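PDB 4Z8L: Vpx protein from Simian immunodeficiency virus, which probably stimulates viral gene expression and delays infected host cells in the G2 phase of the cell cycle. Local coordinates for residues B[21-25]-B[67-71]. Numbering follows the deposited sequence.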
loop_
_atom_site.group_PDB
_atom_site.type_symbol
_atom_site.label_atom_id
_atom_site.label_comp_id
_atom_site.label_asym_id
_atom_site.label_seq_id
_atom_site.Cartn_x
_atom_site.Cartn_y
_atom_site.Cartn_z
ATOM N N GLU B 21 -22.532 3.188 7.197
ATOM C CA GLU B 21 -22.817 3.757 8.521
ATOM C C GLU B 21 -21.596 4.047 9.423
ATOM O O GLU B 21 -20.709 4.891 9.147
ATOM C CB GLU B 21 -23.745 2.734 9.215
ATOM C CG GLU B 21 -24.580 3.077 10.449
ATOM C CD GLU B 21 -25.357 1.843 10.914
ATOM O OE1 GLU B 21 -25.055 0.743 10.396
ATOM O OE2 GLU B 21 -26.220 1.950 11.813
ATOM N N GLN B 22 -21.569 3.276 10.500
ATOM C CA GLN B 22 -20.534 3.288 11.505
ATOM C C GLN B 22 -19.226 2.793 10.913
ATOM O O GLN B 22 -18.164 3.146 11.397
ATOM C CB GLN B 22 -20.985 2.429 12.683
ATOM C CG GLN B 22 -22.326 2.895 13.221
ATOM C CD GLN B 22 -22.832 2.081 14.386
ATOM O OE1 GLN B 22 -22.107 1.805 15.339
ATOM N NE2 GLN B 22 -24.094 1.678 14.305
ATOM N N TRP B 23 -19.302 1.943 9.893
ATOM C CA TRP B 23 -18.094 1.510 9.199
ATOM C C TRP B 23 -17.376 2.691 8.573
ATOM O O TRP B 23 -16.160 2.814 8.681
ATOM C CB TRP B 23 -18.398 0.496 8.102
ATOM C CG TRP B 23 -17.156 0.088 7.360
ATOM C CD1 TRP B 23 -16.278 -0.884 7.722
ATOM C CD2 TRP B 23 -16.628 0.681 6.161
ATOM N NE1 TRP B 23 -15.252 -0.962 6.812
ATOM C CE2 TRP B 23 -15.438 -0.010 5.852
ATOM C CE3 TRP B 23 -17.050 1.712 5.321
ATOM C CZ2 TRP B 23 -14.670 0.300 4.730
ATOM C CZ3 TRP B 23 -16.282 2.019 4.211
ATOM C CH2 TRP B 23 -15.106 1.315 3.926
ATOM N N LEU B 24 -18.135 3.546 7.895
ATOM C CA LEU B 24 -17.563 4.718 7.249
ATOM C C LEU B 24 -17.003 5.636 8.314
ATOM O O LEU B 24 -15.845 6.062 8.229
ATOM C CB LEU B 24 -18.593 5.451 6.389
ATOM C CG LEU B 24 -18.009 6.476 5.411
ATOM C CD1 LEU B 24 -17.107 5.811 4.377
ATOM C CD2 LEU B 24 -19.119 7.264 4.728
ATOM N N GLU B 25 -17.822 5.939 9.319
ATOM C CA GLU B 25 -17.367 6.876 10.343
ATOM C C GLU B 25 -16.112 6.380 11.078
ATOM O O GLU B 25 -15.172 7.150 11.322
ATOM C CB GLU B 25 -18.487 7.135 11.347
ATOM C CG GLU B 25 -18.855 8.594 11.480
ATOM C CD GLU B 25 -19.925 8.829 12.518
ATOM O OE1 GLU B 25 -20.771 7.931 12.719
ATOM O OE2 GLU B 25 -19.915 9.914 13.132
ATOM N N LYS B 67 -16.739 11.710 1.573
ATOM C CA LYS B 67 -15.962 11.166 2.681
ATOM C C LYS B 67 -15.450 9.772 2.342
ATOM O O LYS B 67 -14.377 9.371 2.792
ATOM C CB LYS B 67 -16.796 11.121 3.962
ATOM C CG LYS B 67 -17.022 12.483 4.589
ATOM C CD LYS B 67 -17.777 12.405 5.909
ATOM C CE LYS B 67 -18.985 11.495 5.824
ATOM N NZ LYS B 67 -19.720 11.478 7.119
ATOM N N TYR B 68 -16.197 9.052 1.512
ATOM C CA TYR B 68 -15.777 7.729 1.067
ATOM C C TYR B 68 -14.585 7.820 0.122
ATOM O O TYR B 68 -13.613 7.075 0.257
ATOM C CB TYR B 68 -16.938 6.995 0.395
ATOM C CG TYR B 68 -16.555 5.653 -0.179
ATOM C CD1 TYR B 68 -16.172 4.603 0.646
ATOM C CD2 TYR B 68 -16.579 5.433 -1.550
ATOM C CE1 TYR B 68 -15.819 3.374 0.118
ATOM C CE2 TYR B 68 -16.231 4.211 -2.085
ATOM C CZ TYR B 68 -15.851 3.185 -1.247
ATOM O OH TYR B 68 -15.500 1.968 -1.784
ATOM N N ARG B 69 -14.666 8.734 -0.839
ATOM C CA ARG B 69 -13.575 8.941 -1.784
ATOM C C ARG B 69 -12.329 9.478 -1.074
ATOM O O ARG B 69 -11.193 9.117 -1.421
ATOM C CB ARG B 69 -14.015 9.892 -2.896
ATOM C CG ARG B 69 -15.139 9.346 -3.763
ATOM C CD ARG B 69 -14.690 8.128 -4.556
ATOM N NE ARG B 69 -13.540 8.416 -5.408
ATOM C CZ ARG B 69 -13.628 8.775 -6.685
ATOM N NH1 ARG B 69 -14.816 8.887 -7.266
ATOM N NH2 ARG B 69 -12.529 9.019 -7.385
ATOM N N TYR B 70 -12.552 10.329 -0.073
ATOM C CA TYR B 70 -11.474 10.804 0.791
ATOM C C TYR B 70 -10.802 9.629 1.485
ATOM O O TYR B 70 -9.570 9.509 1.494
ATOM C CB TYR B 70 -12.012 11.788 1.832
ATOM C CG TYR B 70 -11.038 12.094 2.950
ATOM C CD1 TYR B 70 -9.980 12.970 2.757
ATOM C CD2 TYR B 70 -11.174 11.495 4.197
ATOM C CE1 TYR B 70 -9.088 13.248 3.775
ATOM C CE2 TYR B 70 -10.287 11.764 5.220
ATOM C CZ TYR B 70 -9.246 12.642 5.004
ATOM O OH TYR B 70 -8.359 12.916 6.021
ATOM N N LEU B 71 -11.636 8.762 2.054
ATOM C CA LEU B 71 -11.187 7.555 2.736
ATOM C C LEU B 71 -10.297 6.716 1.835
ATOM O O LEU B 71 -9.196 6.328 2.222
ATOM C CB LEU B 71 -12.395 6.732 3.193
ATOM C CG LEU B 71 -12.161 5.288 3.644
ATOM C CD1 LEU B 71 -11.391 5.224 4.946
ATOM C CD2 LEU B 71 -13.481 4.544 3.763
#
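Segments 21-25 and 67-71 belong to helices 21-35 and 63-84 of the three-helix Vpr/Vpx fold, and the axes of the two short segments pass 11.2 Å apart at their closest, at 51°, a spacing that takes large side chains to span. Leu24 supplies the centre. With its CG anti to the backbone N (chi1 -166°), its branched end reaches the facing helix, where Leu24 CD1 lies 3.9 Å from Leu71 CD2 and also meets the edge of the Tyr68 ring at Tyr68 CD1; the Leu24 and Tyr68 side chains cross at about a right angle. A forked leucine suits this place because one methyl can touch two neighbours while the other, Leu24 CD2, is loosely approached by Lys67 CE at 4.4 Å. The long aliphatic chain of lysine suits a buried site, while NZ keeps a long, weak ion pair with Asp64. Tyr68 is likewise two-natured, apolar along its ring edge but with an OH hydrogen-bonded to an acidic side chain of another protein's chain. Leu71 extends the apolar surface onto Leu28 and Ile31 of helix 21-35. Trp23, whose broad indole reaches across from helix 21-35, brings the far end of its six-membered ring to Leu71: Trp23 CH2 lies 3.6 Å from Leu71 CD2.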